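Local atomic coordinates of peptidase M16 domain protein (Alicyclobacillus acidocaldarius subsp. acidocaldarius DSM 446, PDB entry 4XEA), a protein that is probably a metal-dependent peptidase of the M16 (insulinase-like) family, cutting peptide bonds with a metal held by its N-terminal half. Residues N16-R25 with P191-F202; L253-N261 with R405-V416. One frame throughout, in Å; residues are numbered along the deposited sequence.

Interaction 1 of 2, residues N16-R25 with P191-F202; sequences NGLVVTLMPR and PSNMVLVIAGGF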
loop_
_atom_site.group_PDB
_atom_site.type_symbol
_atom_site.label_atom_id
_atom_site.label_comp_id
_atom_site.label_asym_id
_atom_site.label_seq_id
_atom_site.Cartn_x
_atom_site.Cartn_y
_atom_site.Cartn_z
ATOM N N ASN A 16 -7.207 -36.163 -1.996
ATOM C CA ASN A 16 -5.824 -36.106 -2.520
ATOM C C ASN A 16 -4.835 -35.426 -1.565
ATOM O O ASN A 16 -3.667 -35.222 -1.888
ATOM C CB ASN A 16 -5.805 -35.456 -3.915
ATOM C CG ASN A 16 -6.229 -33.990 -3.891
ATOM O OD1 ASN A 16 -6.355 -33.388 -2.832
ATOM N ND2 ASN A 16 -6.431 -33.412 -5.064
ATOM N N GLY A 17 -5.316 -35.050 -0.388
ATOM C CA GLY A 17 -4.456 -34.470 0.651
ATOM C C GLY A 17 -4.498 -32.952 0.733
ATOM O O GLY A 17 -3.921 -32.382 1.639
ATOM N N LEU A 18 -5.159 -32.278 -0.213
ATOM C CA LEU A 18 -5.234 -30.822 -0.178
ATOM C C LEU A 18 -6.111 -30.322 0.967
ATOM O O LEU A 18 -7.269 -30.718 1.098
ATOM C CB LEU A 18 -5.750 -30.248 -1.501
ATOM C CG LEU A 18 -5.993 -28.743 -1.602
ATOM C CD1 LEU A 18 -4.667 -28.009 -1.539
ATOM C CD2 LEU A 18 -6.748 -28.393 -2.911
ATOM N N VAL A 19 -5.584 -29.381 1.741
ATOM C CA VAL A 19 -6.371 -28.719 2.790
ATOM C C VAL A 19 -7.006 -27.471 2.180
ATOM O O VAL A 19 -6.339 -26.707 1.504
ATOM C CB VAL A 19 -5.476 -28.387 4.026
ATOM C CG1 VAL A 19 -6.165 -27.422 5.004
ATOM C CG2 VAL A 19 -5.069 -29.694 4.769
ATOM N N VAL A 20 -8.305 -27.286 2.435
ATOM C CA VAL A 20 -9.061 -26.173 1.943
ATOM C C VAL A 20 -9.670 -25.455 3.133
ATOM O O VAL A 20 -10.205 -26.098 4.041
ATOM C CB VAL A 20 -10.219 -26.576 0.993
ATOM C CG1 VAL A 20 -10.981 -25.285 0.451
ATOM C CG2 VAL A 20 -9.717 -27.427 -0.187
ATOM N N THR A 21 -9.601 -24.119 3.115
ATOM C CA THR A 21 -10.282 -23.287 4.113
ATOM C C THR A 21 -11.065 -22.207 3.394
ATOM O O THR A 21 -10.473 -21.421 2.657
ATOM C CB THR A 21 -9.284 -22.636 5.082
ATOM O OG1 THR A 21 -8.743 -23.658 5.966
ATOM C CG2 THR A 21 -9.976 -21.550 5.917
ATOM N N LEU A 22 -12.386 -22.184 3.595
ATOM C CA LEU A 22 -13.255 -21.186 2.999
ATOM C C LEU A 22 -13.804 -20.284 4.104
ATOM O O LEU A 22 -14.211 -20.757 5.166
ATOM C CB LEU A 22 -14.420 -21.831 2.238
ATOM C CG LEU A 22 -14.122 -22.865 1.144
ATOM C CD1 LEU A 22 -15.447 -23.480 0.582
ATOM C CD2 LEU A 22 -13.257 -22.297 0.025
HETATM N N MSE A 23 -13.772 -18.980 3.859
HETATM C CA MSE A 23 -14.313 -17.980 4.780
HETATM C C MSE A 23 -15.333 -17.078 4.062
HETATM O O MSE A 23 -15.023 -15.941 3.697
HETATM C CB MSE A 23 -13.161 -17.135 5.359
HETATM C CG MSE A 23 -12.299 -17.889 6.360
HETATM SE SE MSE A 23 -10.720 -16.844 6.826
HETATM C CE MSE A 23 -9.600 -17.387 5.317
ATOM N N PRO A 24 -16.570 -17.575 3.862
ATOM C CA PRO A 24 -17.567 -16.765 3.168
ATOM C C PRO A 24 -17.995 -15.527 3.974
ATOM O O PRO A 24 -18.234 -15.625 5.164
ATOM C CB PRO A 24 -18.740 -17.746 2.974
ATOM C CG PRO A 24 -18.545 -18.810 4.014
ATOM C CD PRO A 24 -17.066 -18.921 4.203
ATOM N N ARG A 25 -18.045 -14.363 3.320
ATOM C CA ARG A 25 -18.424 -13.085 3.947
ATOM C C ARG A 25 -19.370 -12.436 2.955
ATOM O O ARG A 25 -18.929 -11.735 2.052
ATOM C CB ARG A 25 -17.177 -12.219 4.209
ATOM C CG ARG A 25 -16.054 -12.962 4.956
ATOM C CD ARG A 25 -14.745 -12.164 5.001
ATOM N NE ARG A 25 -14.887 -10.970 5.832
ATOM C CZ ARG A 25 -14.149 -9.862 5.745
ATOM N NH1 ARG A 25 -13.150 -9.757 4.873
ATOM N NH2 ARG A 25 -14.422 -8.842 6.553
ATOM N N PRO A 191 -0.817 -32.154 -4.355
ATOM C CA PRO A 191 -1.803 -31.484 -3.500
ATOM C C PRO A 191 -1.612 -31.667 -1.988
ATOM O O PRO A 191 -2.038 -30.794 -1.209
ATOM C CB PRO A 191 -3.148 -32.081 -3.963
ATOM C CG PRO A 191 -2.799 -33.189 -4.953
ATOM C CD PRO A 191 -1.451 -32.871 -5.482
ATOM N N SER A 192 -0.972 -32.762 -1.592
ATOM C CA SER A 192 -0.666 -33.065 -0.209
ATOM C C SER A 192 0.357 -32.078 0.353
ATOM O O SER A 192 0.490 -31.977 1.579
ATOM C CB SER A 192 -0.111 -34.494 -0.061
ATOM O OG SER A 192 1.093 -34.636 -0.794
ATOM N N ASN A 193 1.067 -31.359 -0.528
ATOM C CA ASN A 193 2.047 -30.363 -0.081
ATOM C C ASN A 193 1.517 -28.928 -0.150
ATOM O O ASN A 193 2.295 -27.964 -0.010
ATOM C CB ASN A 193 3.346 -30.461 -0.880
ATOM C CG ASN A 193 4.540 -29.722 -0.172
ATOM O OD1 ASN A 193 4.767 -29.872 1.033
ATOM N ND2 ASN A 193 5.324 -29.007 -0.949
HETATM N N MSE A 194 0.211 -28.791 -0.399
HETATM C CA MSE A 194 -0.388 -27.484 -0.711
HETATM C C MSE A 194 -1.612 -27.129 0.132
HETATM O O MSE A 194 -2.105 -27.946 0.926
HETATM C CB MSE A 194 -0.708 -27.382 -2.217
HETATM C CG MSE A 194 0.497 -27.587 -3.114
HETATM SE SE MSE A 194 0.260 -27.131 -4.993
HETATM C CE MSE A 194 -0.027 -25.184 -4.910
ATOM N N VAL A 195 -2.099 -25.891 -0.054
ATOM C CA VAL A 195 -3.218 -25.368 0.699
ATOM C C VAL A 195 -3.960 -24.372 -0.194
ATOM O O VAL A 195 -3.332 -23.677 -1.000
ATOM C CB VAL A 195 -2.789 -24.730 2.038
ATOM C CG1 VAL A 195 -1.961 -23.406 1.835
ATOM C CG2 VAL A 195 -3.994 -24.539 2.972
ATOM N N LEU A 196 -5.294 -24.384 -0.082
ATOM C CA LEU A 196 -6.193 -23.484 -0.808
ATOM C C LEU A 196 -7.065 -22.755 0.208
ATOM O O LEU A 196 -7.779 -23.396 0.997
ATOM C CB LEU A 196 -7.089 -24.274 -1.775
ATOM C CG LEU A 196 -8.093 -23.482 -2.626
ATOM C CD1 LEU A 196 -7.351 -22.465 -3.547
ATOM C CD2 LEU A 196 -8.963 -24.440 -3.439
ATOM N N VAL A 197 -7.011 -21.416 0.181
ATOM C CA VAL A 197 -7.712 -20.578 1.171
ATOM C C VAL A 197 -8.433 -19.465 0.409
ATOM O O VAL A 197 -7.860 -18.851 -0.479
ATOM C CB VAL A 197 -6.760 -20.023 2.235
ATOM C CG1 VAL A 197 -7.495 -19.243 3.283
ATOM C CG2 VAL A 197 -5.972 -21.203 2.933
ATOM N N ILE A 198 -9.706 -19.265 0.741
ATOM C CA ILE A 198 -10.567 -18.318 0.014
ATOM C C ILE A 198 -11.391 -17.546 1.023
ATOM O O ILE A 198 -12.002 -18.147 1.911
ATOM C CB ILE A 198 -11.517 -19.039 -0.935
ATOM C CG1 ILE A 198 -10.766 -20.067 -1.768
ATOM C CG2 ILE A 198 -12.254 -18.030 -1.891
ATOM C CD1 ILE A 198 -11.661 -20.835 -2.728
ATOM N N ALA A 199 -11.411 -16.222 0.887
ATOM C CA ALA A 199 -12.252 -15.365 1.727
ATOM C C ALA A 199 -12.979 -14.322 0.883
ATOM O O ALA A 199 -12.447 -13.800 -0.109
ATOM C CB ALA A 199 -11.458 -14.694 2.834
ATOM N N GLY A 200 -14.224 -14.062 1.272
ATOM C CA GLY A 200 -14.990 -12.977 0.674
ATOM C C GLY A 200 -16.400 -13.351 0.262
ATOM O O GLY A 200 -17.010 -14.282 0.826
ATOM N N GLY A 201 -16.918 -12.616 -0.724
ATOM C CA GLY A 201 -18.335 -12.714 -1.145
ATOM C C GLY A 201 -18.654 -13.855 -2.095
ATOM O O GLY A 201 -18.964 -13.629 -3.243
ATOM N N PHE A 202 -18.578 -15.087 -1.614
ATOM C CA PHE A 202 -18.890 -16.275 -2.436
ATOM C C PHE A 202 -19.748 -17.251 -1.648
ATOM O O PHE A 202 -19.788 -17.191 -0.419
ATOM C CB PHE A 202 -17.608 -16.984 -2.859
ATOM C CG PHE A 202 -16.823 -17.578 -1.685
ATOM C CD1 PHE A 202 -16.000 -16.779 -0.888
ATOM C CD2 PHE A 202 -16.946 -18.924 -1.367
ATOM C CE1 PHE A 202 -15.320 -17.316 0.194
ATOM C CE2 PHE A 202 -16.245 -19.476 -0.287
ATOM C CZ PHE A 202 -15.428 -18.668 0.493
HETATM O O HOH W 1 -2.441 -29.969 2.418
#

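Interaction 2 of 2, residues L253-N261 with R405-V416; sequences LLVGWKEAN and RFQEHLREDNMV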
loop_
_atom_site.group_PDB
_atom_site.type_symbol
_atom_site.label_atom_id
_atom_site.label_comp_id
_atom_site.label_asym_id
_atom_site.label_seq_id
_atom_site.Cartn_x
_atom_site.Cartn_y
_atom_site.Cartn_z
ATOM N N LEU A 253 21.148 2.366 7.049
ATOM C CA LEU A 253 21.683 1.482 8.088
ATOM C C LEU A 253 20.716 0.333 8.252
ATOM O O LEU A 253 19.517 0.583 8.301
ATOM C CB LEU A 253 21.740 2.210 9.430
ATOM C CG LEU A 253 22.350 1.339 10.564
ATOM C CD1 LEU A 253 23.864 1.318 10.393
ATOM C CD2 LEU A 253 22.010 1.817 11.977
ATOM N N LEU A 254 21.235 -0.894 8.382
ATOM C CA LEU A 254 20.451 -2.049 8.768
ATOM C C LEU A 254 21.211 -2.733 9.884
ATOM O O LEU A 254 22.408 -2.993 9.738
ATOM C CB LEU A 254 20.304 -3.034 7.613
ATOM C CG LEU A 254 19.234 -2.901 6.547
ATOM C CD1 LEU A 254 19.334 -4.199 5.743
ATOM C CD2 LEU A 254 17.834 -2.726 7.123
ATOM N N VAL A 255 20.526 -2.977 11.004
ATOM C CA VAL A 255 21.035 -3.781 12.071
ATOM C C VAL A 255 20.147 -5.027 12.165
ATOM O O VAL A 255 18.890 -4.920 12.149
ATOM C CB VAL A 255 21.008 -3.047 13.414
ATOM C CG1 VAL A 255 21.701 -3.925 14.497
ATOM C CG2 VAL A 255 21.690 -1.662 13.315
ATOM N N GLY A 256 20.784 -6.194 12.213
ATOM C CA GLY A 256 20.079 -7.431 12.320
ATOM C C GLY A 256 20.563 -8.354 13.413
ATOM O O GLY A 256 21.690 -8.255 13.871
ATOM N N TRP A 257 19.670 -9.249 13.840
ATOM C CA TRP A 257 19.981 -10.287 14.824
ATOM C C TRP A 257 19.533 -11.625 14.286
ATOM O O TRP A 257 18.441 -11.766 13.762
ATOM C CB TRP A 257 19.302 -10.014 16.154
ATOM C CG TRP A 257 19.844 -8.797 16.853
ATOM C CD1 TRP A 257 20.810 -8.758 17.802
ATOM C CD2 TRP A 257 19.402 -7.445 16.666
ATOM N NE1 TRP A 257 20.988 -7.457 18.254
ATOM C CE2 TRP A 257 20.166 -6.630 17.535
ATOM C CE3 TRP A 257 18.436 -6.849 15.843
ATOM C CZ2 TRP A 257 19.999 -5.231 17.595
ATOM C CZ3 TRP A 257 18.280 -5.476 15.877
ATOM C CH2 TRP A 257 19.055 -4.674 16.755
ATOM N N LYS A 258 20.408 -12.607 14.440
ATOM C CA LYS A 258 20.254 -13.928 13.867
ATOM C C LYS A 258 19.665 -14.883 14.929
ATOM O O LYS A 258 20.302 -15.095 15.966
ATOM C CB LYS A 258 21.675 -14.414 13.543
ATOM C CG LYS A 258 21.782 -15.706 12.725
ATOM C CD LYS A 258 23.235 -16.034 12.480
ATOM C CE LYS A 258 23.332 -17.136 11.497
ATOM N NZ LYS A 258 24.702 -17.508 11.250
ATOM N N GLU A 259 18.523 -15.514 14.649
ATOM C CA GLU A 259 18.065 -16.630 15.476
ATOM C C GLU A 259 18.993 -17.841 15.296
ATOM O O GLU A 259 19.462 -18.114 14.173
ATOM C CB GLU A 259 16.639 -17.080 15.152
ATOM C CG GLU A 259 15.542 -16.061 15.348
ATOM C CD GLU A 259 15.143 -15.864 16.812
ATOM O OE1 GLU A 259 15.646 -16.578 17.724
ATOM O OE2 GLU A 259 14.287 -14.977 17.026
ATOM N N ALA A 260 19.205 -18.597 16.372
ATOM C CA ALA A 260 20.036 -19.804 16.302
ATOM C C ALA A 260 19.382 -20.888 15.428
ATOM O O ALA A 260 20.075 -21.744 14.871
ATOM C CB ALA A 260 20.307 -20.376 17.752
ATOM N N ASN A 261 18.053 -20.893 15.388
ATOM C CA ASN A 261 17.306 -21.858 14.580
ATOM C C ASN A 261 15.916 -21.341 14.266
ATOM O O ASN A 261 15.493 -20.329 14.830
ATOM C CB ASN A 261 17.267 -23.223 15.241
ATOM C CG ASN A 261 17.000 -23.135 16.697
ATOM O OD1 ASN A 261 15.886 -22.760 17.110
ATOM N ND2 ASN A 261 18.023 -23.463 17.517
ATOM N N ARG A 405 12.396 -13.296 25.852
ATOM C CA ARG A 405 12.591 -13.256 24.380
ATOM C C ARG A 405 13.717 -12.267 24.016
ATOM O O ARG A 405 14.584 -12.582 23.201
ATOM C CB ARG A 405 11.275 -12.852 23.693
ATOM C CG ARG A 405 11.352 -12.635 22.173
ATOM C CD ARG A 405 11.109 -13.942 21.438
ATOM N NE ARG A 405 12.217 -14.914 21.363
ATOM C CZ ARG A 405 13.026 -15.062 20.313
ATOM N NH1 ARG A 405 13.916 -16.036 20.280
ATOM N NH2 ARG A 405 12.956 -14.230 19.279
ATOM N N PHE A 406 13.683 -11.080 24.621
ATOM C CA PHE A 406 14.706 -10.059 24.443
ATOM C C PHE A 406 16.115 -10.607 24.773
ATOM O O PHE A 406 17.058 -10.482 23.984
ATOM C CB PHE A 406 14.375 -8.815 25.299
ATOM C CG PHE A 406 15.365 -7.698 25.130
ATOM C CD1 PHE A 406 16.583 -7.725 25.792
ATOM C CD2 PHE A 406 15.113 -6.645 24.255
ATOM C CE1 PHE A 406 17.543 -6.712 25.585
ATOM C CE2 PHE A 406 16.048 -5.643 24.054
ATOM C CZ PHE A 406 17.273 -5.671 24.729
ATOM N N GLN A 407 16.236 -11.247 25.942
ATOM C CA GLN A 407 17.521 -11.782 26.431
ATOM C C GLN A 407 18.101 -12.899 25.555
ATOM O O GLN A 407 19.323 -12.986 25.367
ATOM C CB GLN A 407 17.349 -12.271 27.880
ATOM C CG GLN A 407 17.026 -11.149 28.877
ATOM C CD GLN A 407 18.203 -10.238 29.156
ATOM O OE1 GLN A 407 19.359 -10.643 29.021
ATOM N NE2 GLN A 407 17.917 -9.004 29.573
ATOM N N GLU A 408 17.211 -13.737 25.030
ATOM C CA GLU A 408 17.514 -14.843 24.119
ATOM C C GLU A 408 18.056 -14.380 22.762
ATOM O O GLU A 408 18.897 -15.032 22.135
ATOM C CB GLU A 408 16.199 -15.571 23.754
ATOM C CG GLU A 408 15.919 -16.790 24.476
ATOM C CD GLU A 408 14.505 -17.349 24.204
ATOM O OE1 GLU A 408 13.641 -16.727 23.504
ATOM O OE2 GLU A 408 14.267 -18.450 24.725
ATOM N N HIS A 409 17.450 -13.337 22.244
ATOM C CA HIS A 409 17.589 -13.024 20.866
ATOM C C HIS A 409 18.238 -11.671 20.535
ATOM O O HIS A 409 18.999 -11.591 19.583
ATOM C CB HIS A 409 16.218 -13.068 20.206
ATOM C CG HIS A 409 16.270 -12.764 18.742
ATOM N ND1 HIS A 409 17.052 -13.471 17.874
ATOM C CD2 HIS A 409 15.648 -11.816 18.001
ATOM C CE1 HIS A 409 16.910 -12.983 16.653
ATOM N NE2 HIS A 409 16.057 -11.981 16.700
ATOM N N LEU A 410 17.874 -10.599 21.228
ATOM C CA LEU A 410 18.444 -9.307 20.884
ATOM C C LEU A 410 19.729 -9.093 21.696
ATOM O O LEU A 410 19.725 -8.348 22.682
ATOM C CB LEU A 410 17.417 -8.176 21.077
ATOM C CG LEU A 410 16.149 -8.324 20.197
ATOM C CD1 LEU A 410 15.187 -7.206 20.442
ATOM C CD2 LEU A 410 16.467 -8.436 18.710
ATOM N N ARG A 411 20.817 -9.720 21.232
ATOM C CA ARG A 411 22.090 -9.749 21.923
ATOM C C ARG A 411 23.164 -9.040 21.103
ATOM O O ARG A 411 22.881 -8.519 20.041
ATOM C CB ARG A 411 22.506 -11.204 22.228
ATOM C CG ARG A 411 21.404 -12.095 22.875
ATOM C CD ARG A 411 21.979 -13.385 23.517
ATOM N NE ARG A 411 22.990 -13.994 22.650
ATOM C CZ ARG A 411 22.717 -14.773 21.606
ATOM N NH1 ARG A 411 21.464 -15.089 21.311
ATOM N NH2 ARG A 411 23.692 -15.255 20.845
ATOM N N GLU A 412 24.403 -9.014 21.602
ATOM C CA GLU A 412 25.502 -8.423 20.842
ATOM C C GLU A 412 26.233 -9.422 19.958
ATOM O O GLU A 412 26.688 -9.085 18.867
ATOM C CB GLU A 412 26.489 -7.758 21.806
ATOM C CG GLU A 412 25.839 -6.535 22.428
ATOM C CD GLU A 412 26.845 -5.514 22.854
ATOM O OE1 GLU A 412 27.474 -5.756 23.900
ATOM O OE2 GLU A 412 26.985 -4.496 22.124
ATOM N N ASP A 413 26.321 -10.661 20.391
ATOM C CA ASP A 413 27.128 -11.643 19.669
ATOM C C ASP A 413 26.394 -12.269 18.460
ATOM O O ASP A 413 27.036 -12.930 17.638
ATOM C CB ASP A 413 27.638 -12.728 20.606
ATOM C CG ASP A 413 26.545 -13.264 21.492
ATOM O OD1 ASP A 413 26.511 -12.894 22.683
ATOM O OD2 ASP A 413 25.701 -14.010 21.000
ATOM N N ASN A 414 25.094 -12.036 18.314
ATOM C CA ASN A 414 24.398 -12.521 17.112
ATOM C C ASN A 414 23.948 -11.386 16.190
ATOM O O ASN A 414 23.015 -11.553 15.375
ATOM C CB ASN A 414 23.206 -13.447 17.482
ATOM C CG ASN A 414 22.070 -12.684 18.182
ATOM O OD1 ASN A 414 22.337 -11.723 18.908
ATOM N ND2 ASN A 414 20.803 -13.155 18.020
HETATM N N MSE A 415 24.618 -10.249 16.310
HETATM C CA MSE A 415 24.191 -9.007 15.708
HETATM C C MSE A 415 25.103 -8.642 14.546
HETATM O O MSE A 415 26.275 -8.883 14.595
HETATM C CB MSE A 415 24.192 -7.875 16.755
HETATM C CG MSE A 415 23.749 -6.548 16.256
HETATM SE SE MSE A 415 23.895 -5.102 17.513
HETATM C CE MSE A 415 25.845 -5.072 17.838
ATOM N N VAL A 416 24.507 -8.076 13.489
ATOM C CA VAL A 416 25.224 -7.605 12.322
ATOM C C VAL A 416 24.818 -6.158 12.155
ATOM O O VAL A 416 23.613 -5.807 12.255
ATOM C CB VAL A 416 24.836 -8.365 11.027
ATOM C CG1 VAL A 416 25.596 -7.780 9.831
ATOM C CG2 VAL A 416 25.123 -9.829 11.195
HETATM O O HOH W 2 18.629 -15.609 18.896
#

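Interaction 1 of 2, residues N16-R25 with P191-F202
Val19 to Pro24 pair in parallel register with Val195 to Gly200, the strand axes 4.7 Å apart and 1° from parallel, and six backbone hydrogen bonds run from Leu196 N to Val19 O at one end to Arg25 N to Gly200 O at the other. This last bond, 2.7 Å from Arg25 N to Gly200 O, comes from above the carbonyl plane, while Phe202 N grips the same oxygen from the opposite face, so the carbonyl is clamped where the strand gives way to an inverse gamma turn centred on Gly201. On one face of the sheet Leu22 and Ile198 lie side by side, Leu22 CD2 touching Ile198 CD1 at 3.5 Å. Ile198 CG2 also lies over the rim of one face of the Phe202 ring and Pro24 CB over the rim of the opposite face, while Leu22 CB meets the ring edge 3.8 Å from Phe202 CZ. CG of Phe202 sits between its own backbone N and carbonyl carbon (chi1 65°), which folds the ring back toward Leu22. Val20 and Leu196 on the same face pack on Ile211 of helix 204-216, and Phe202 on Ile207. On the other face the selenomethionine Met23, bent at chi3 (-84°), swings CE across to Val197 CG1, a tight 3.5 Å; here Val19, Thr21, Val197 and Ala199 pack on helix 367-379. At the start, Asn16 closes an Asx turn by accepting from Leu18 N, and its amide lies across Pro191, Asn16 CG 3.6 Å from Pro191 CB, with ND2 bonded to Gln215. Backbone bonds thus supply the polar grip and largely hydrocarbon side chains cover both faces, the Thr21 hydroxyl being met by Thr11: strand 194-200, with strand 31-37 along its other edge, ties strand 19-24 into the mixed sheet of the metal-binding half.

Interaction 2 of 2, residues L253-N261 with R405-V416
Gly256 and Val416 form an antiparallel hydrogen-bonded pair, N to O and O to N, and Trp257 faces Met415 in the next, non-hydrogen-bonded pair before Lys258 N bonds Asn414 O at the type I turn of residues 412-415. The Trp257 indole is sandwiched: Leu410 CD2 lies over one face, 3.7 Å from Trp257 CD2, and Met415 CG over the other, 3.5 Å from Trp257 NE1. Met415 turns its CG away from the backbone N (chi1 -179°), which lays the chain alongside the indole and brings SE obliquely to it in a Met-aromatic contact. At the indole edge NE1 makes a weak, bent bond to Arg411 O. Asn414 spends both amide hydrogens, ND2 donating to Lys258 O at 2.9 Å and to His409 O, and so ties the end of the helix to the strand. Beyond it the Glu259 carboxylate stacks on the imidazole of His409, planes 4° apart, with OE2 above the ring centre; a hydrogen bond between His409 NE2 and Thr316 OG1 helps hold the ring. Arg405 grips that carboxylate end-on, NH2 to Glu259 OE2 at 2.7 Å and NH1 to OE1, each oxygen using its syn lone pair, while NE turns to Glu408. A methionine in place of Arg405 would probably leave the buried Glu259 charge without its mate and the carboxylate less firmly held over His409, although Tyr307 also bonds OE2. Helix 399-409 leads through residues 410-414 into strand 415-422, which lies between strands 241-246 and 252-258; helix 325-342 packs against Trp257, helix 265-283 against Arg405 and Leu410, and helix 144-156 against Val416.

Interaction 1 and interaction 2 lie on opposite sides of the chain's centre, their own centres 36 Å apart and their nearest atoms about 19 Å apart, so neither touches the other. They follow in series along the chain: the first joins two strands of the mixed sheet in the N-terminal half, the second joins strand 252-258 to the end of a helix and the strand after it, in the C-terminal half, in keeping with the two related domains of an M16 peptidase. The nickel site of His61, His65 and Glu136 belongs to neither, but the side chain of Met194 in interaction 1 is about 10 Å from the bound sodium ion. Each contact is also packed by a helix from the other half.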